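Local coordinates for protein 6-phosphogluconate dehydratase (PDB 2GP4) that probably catalyses the dehydration of 6-phosphogluconate in the Entner-Doudoroff pathway, and is seen here without its iron-sulfur cluster, at residues Q460-D472 and V558-T570. Residues are numbered along the deposited sequence; the frame is centred on the assembly and turned at random.
Sequences QHRVVEAPAVVID and VQDGDLIRVDALT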
# COMPACT_ATOMS: atom_id res chain seq x y z
N GLN A 460 1.15 -9.08 25.66
CA GLN A 460 0.49 -8.55 26.85
C GLN A 460 -0.42 -7.36 26.53
O GLN A 460 -1.40 -7.11 27.24
CB GLN A 460 1.52 -8.16 27.94
CG GLN A 460 2.43 -6.98 27.57
CD GLN A 460 3.63 -6.84 28.48
OE1 GLN A 460 3.50 -6.69 29.70
NE2 GLN A 460 4.83 -6.89 27.88
N HIS A 461 -0.11 -6.64 25.45
CA HIS A 461 -0.84 -5.43 25.08
C HIS A 461 -1.83 -5.61 23.92
O HIS A 461 -2.38 -4.62 23.42
CB HIS A 461 0.14 -4.28 24.73
CG HIS A 461 1.03 -3.87 25.87
ND1 HIS A 461 2.38 -3.61 25.69
CD2 HIS A 461 0.78 -3.68 27.18
CE1 HIS A 461 2.92 -3.28 26.85
NE2 HIS A 461 1.97 -3.31 27.77
N ARG A 462 -2.07 -6.85 23.50
CA ARG A 462 -2.94 -7.13 22.34
C ARG A 462 -4.43 -7.21 22.67
O ARG A 462 -5.27 -7.30 21.77
CB ARG A 462 -2.48 -8.39 21.59
CG ARG A 462 -1.23 -8.17 20.75
CD ARG A 462 -0.79 -9.42 20.01
NE ARG A 462 0.53 -9.23 19.42
CZ ARG A 462 1.19 -10.13 18.70
NH1 ARG A 462 0.67 -11.33 18.44
NH2 ARG A 462 2.39 -9.83 18.21
N VAL A 463 -4.76 -7.19 23.96
CA VAL A 463 -6.15 -7.18 24.42
C VAL A 463 -6.34 -6.03 25.42
O VAL A 463 -5.70 -6.02 26.47
CB VAL A 463 -6.55 -8.53 25.10
CG1 VAL A 463 -8.00 -8.49 25.58
CG2 VAL A 463 -6.34 -9.70 24.15
N VAL A 464 -7.20 -5.08 25.07
CA VAL A 464 -7.54 -3.98 25.98
C VAL A 464 -9.05 -3.82 26.07
O VAL A 464 -9.73 -3.62 25.06
CB VAL A 464 -6.88 -2.63 25.58
CG1 VAL A 464 -7.36 -1.49 26.50
CG2 VAL A 464 -5.36 -2.72 25.59
N GLU A 465 -9.56 -3.92 27.29
CA GLU A 465 -10.95 -3.63 27.59
C GLU A 465 -10.95 -2.48 28.60
O GLU A 465 -10.52 -2.65 29.75
CB GLU A 465 -11.66 -4.86 28.15
CG GLU A 465 -13.16 -4.69 28.33
CD GLU A 465 -13.81 -5.89 29.01
OE1 GLU A 465 -13.89 -6.96 28.38
OE2 GLU A 465 -14.24 -5.75 30.17
N ALA A 466 -11.42 -1.32 28.16
CA ALA A 466 -11.29 -0.08 28.92
C ALA A 466 -12.37 0.94 28.55
O ALA A 466 -12.89 0.90 27.44
CB ALA A 466 -9.91 0.50 28.69
N PRO A 467 -12.72 1.84 29.50
CA PRO A 467 -13.67 2.93 29.21
C PRO A 467 -13.21 3.83 28.05
O PRO A 467 -12.00 3.99 27.83
CB PRO A 467 -13.71 3.72 30.52
CG PRO A 467 -12.48 3.29 31.28
CD PRO A 467 -12.27 1.87 30.90
N ALA A 468 -14.17 4.40 27.33
CA ALA A 468 -13.87 5.18 26.13
C ALA A 468 -13.57 6.64 26.43
O ALA A 468 -14.07 7.21 27.41
CB ALA A 468 -15.02 5.09 25.13
N VAL A 469 -12.74 7.23 25.57
CA VAL A 469 -12.44 8.66 25.59
C VAL A 469 -12.61 9.18 24.15
O VAL A 469 -11.80 8.89 23.27
CB VAL A 469 -11.01 8.94 26.15
CG1 VAL A 469 -10.62 10.39 25.92
CG2 VAL A 469 -10.95 8.60 27.64
N VAL A 470 -13.67 9.96 23.93
CA VAL A 470 -14.09 10.35 22.58
C VAL A 470 -13.64 11.76 22.22
O VAL A 470 -13.87 12.71 22.96
CB VAL A 470 -15.64 10.24 22.40
CG1 VAL A 470 -16.03 10.45 20.94
CG2 VAL A 470 -16.16 8.90 22.89
N ILE A 471 -12.98 11.88 21.06
CA ILE A 471 -12.67 13.18 20.45
C ILE A 471 -12.92 13.12 18.94
O ILE A 471 -12.86 12.04 18.35
CB ILE A 471 -11.23 13.66 20.76
CG1 ILE A 471 -10.20 12.56 20.46
CG2 ILE A 471 -11.12 14.12 22.21
CD1 ILE A 471 -8.77 13.06 20.35
N ASP A 472 -13.20 14.26 18.32
CA ASP A 472 -13.46 14.30 16.88
C ASP A 472 -12.41 15.08 16.11
O ASP A 472 -12.59 15.43 14.93
CB ASP A 472 -14.89 14.79 16.57
CG ASP A 472 -15.18 16.18 17.10
OD1 ASP A 472 -14.24 16.94 17.42
OD2 ASP A 472 -16.37 16.52 17.19
N VAL A 558 -20.76 6.21 20.47
CA VAL A 558 -19.90 5.95 21.62
C VAL A 558 -19.83 7.18 22.53
O VAL A 558 -19.69 8.31 22.04
CB VAL A 558 -18.47 5.53 21.19
CG1 VAL A 558 -17.62 5.16 22.41
CG2 VAL A 558 -18.50 4.37 20.22
N GLN A 559 -19.97 6.97 23.83
CA GLN A 559 -19.90 8.05 24.81
C GLN A 559 -18.75 7.79 25.77
O GLN A 559 -18.33 6.65 25.92
CB GLN A 559 -21.22 8.16 25.58
CG GLN A 559 -22.41 8.60 24.73
CD GLN A 559 -23.74 8.65 25.49
OE1 GLN A 559 -23.80 8.46 26.71
NE2 GLN A 559 -24.82 8.93 24.76
N ASP A 560 -18.24 8.84 26.40
CA ASP A 560 -17.20 8.68 27.42
C ASP A 560 -17.67 7.71 28.50
O ASP A 560 -18.80 7.79 28.98
CB ASP A 560 -16.85 10.03 28.05
CG ASP A 560 -16.27 11.01 27.04
OD1 ASP A 560 -15.15 10.77 26.54
OD2 ASP A 560 -16.95 12.04 26.76
N GLY A 561 -16.79 6.78 28.86
CA GLY A 561 -17.09 5.82 29.92
C GLY A 561 -17.45 4.45 29.40
O GLY A 561 -17.11 3.45 30.03
N ASP A 562 -18.13 4.39 28.25
CA ASP A 562 -18.51 3.12 27.63
C ASP A 562 -17.32 2.18 27.57
O ASP A 562 -16.21 2.61 27.24
CB ASP A 562 -19.01 3.35 26.20
CG ASP A 562 -20.28 4.18 26.13
OD1 ASP A 562 -20.88 4.47 27.19
OD2 ASP A 562 -20.66 4.56 25.01
N LEU A 563 -17.54 0.91 27.89
CA LEU A 563 -16.49 -0.09 27.75
C LEU A 563 -16.33 -0.50 26.29
O LEU A 563 -17.30 -0.82 25.61
CB LEU A 563 -16.77 -1.32 28.61
CG LEU A 563 -16.40 -1.38 30.11
CD1 LEU A 563 -15.09 -0.66 30.44
CD2 LEU A 563 -17.53 -0.86 30.97
N ILE A 564 -15.08 -0.47 25.83
CA ILE A 564 -14.73 -0.93 24.50
C ILE A 564 -13.67 -2.02 24.61
O ILE A 564 -12.65 -1.83 25.27
CB ILE A 564 -14.18 0.21 23.63
CG1 ILE A 564 -15.33 1.00 23.02
CG2 ILE A 564 -13.25 -0.33 22.55
CD1 ILE A 564 -14.95 2.41 22.63
N ARG A 565 -13.93 -3.15 23.97
CA ARG A 565 -12.99 -4.26 23.97
C ARG A 565 -12.29 -4.31 22.62
O ARG A 565 -12.94 -4.54 21.60
CB ARG A 565 -13.70 -5.58 24.27
CG ARG A 565 -12.78 -6.80 24.37
CD ARG A 565 -13.55 -8.12 24.49
NE ARG A 565 -14.36 -8.19 25.71
CZ ARG A 565 -15.67 -8.46 25.75
NH1 ARG A 565 -16.35 -8.71 24.63
NH2 ARG A 565 -16.30 -8.49 26.91
N VAL A 566 -10.99 -4.05 22.61
CA VAL A 566 -10.16 -4.34 21.44
C VAL A 566 -9.38 -5.62 21.70
O VAL A 566 -8.44 -5.65 22.49
CB VAL A 566 -9.25 -3.14 21.00
CG1 VAL A 566 -8.44 -2.59 22.15
CG2 VAL A 566 -8.34 -3.53 19.84
N ASP A 567 -9.82 -6.70 21.06
CA ASP A 567 -9.20 -8.00 21.22
C ASP A 567 -8.56 -8.43 19.90
O ASP A 567 -9.25 -8.88 18.98
CB ASP A 567 -10.26 -9.02 21.67
CG ASP A 567 -9.65 -10.30 22.22
OD1 ASP A 567 -8.72 -10.86 21.59
OD2 ASP A 567 -10.11 -10.76 23.29
N ALA A 568 -7.25 -8.27 19.81
CA ALA A 568 -6.50 -8.62 18.60
C ALA A 568 -6.18 -10.11 18.56
O ALA A 568 -5.70 -10.62 17.54
CB ALA A 568 -5.23 -7.79 18.51
N LEU A 569 -6.45 -10.79 19.66
CA LEU A 569 -6.24 -12.23 19.78
C LEU A 569 -7.36 -13.00 19.08
O LEU A 569 -7.10 -13.93 18.32
CB LEU A 569 -6.20 -12.61 21.26
CG LEU A 569 -5.12 -13.53 21.84
CD1 LEU A 569 -5.56 -13.95 23.24
CD2 LEU A 569 -4.84 -14.75 20.97
N THR A 570 -8.61 -12.62 19.36
CA THR A 570 -9.76 -13.30 18.76
C THR A 570 -10.26 -12.58 17.51
O THR A 570 -10.94 -13.18 16.69
CB THR A 570 -10.94 -13.47 19.76
OG1 THR A 570 -11.27 -12.20 20.35
CG2 THR A 570 -10.58 -14.46 20.87
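Strands 463-471 and 563-567 run antiparallel, and Val464 and Val566 form a hydrogen-bonded pair, with N to O distances of 2.9 Å from Val464 N to Val566 O and 2.8 Å from Val566 N to Val464 O. Ala466 and Ile564 form the next such pair. Glu465 and Arg565 stand side by side on one face of the sheet. Glu465 OE1 takes both NE (3.0 Å) and NH2 (3.2 Å) of Arg565, a side-on salt bridge to a single oxygen. The carboxylate and guanidinium planes are turned 61° apart. Arg565 is extended as far as CD and then bends at chi3 (-63°), which puts NE and NH2 within bonding distance of Glu465 OE1. Its NH1 pairs with Glu572 of the next strand. These strands belong to the mixed sheet of the C-terminal domain, with 463-471 between 490-494 and 563-567. A methionine in place of Arg565 would probably leave the carboxylates of Glu465 and Glu572 without their shared positive partner. On the face that carries Ile564, its CD1 packs on Ala468 CB at 3.7 Å. Before strand 563-567, a type II turn spans Gln559 to Asp562. There Gly561 N donates a hydrogen bond to Ala468 O, and Asp560 OD1 accepts one from Val470 N (3.1 Å), met on the syn side but 33° out of the carboxylate plane.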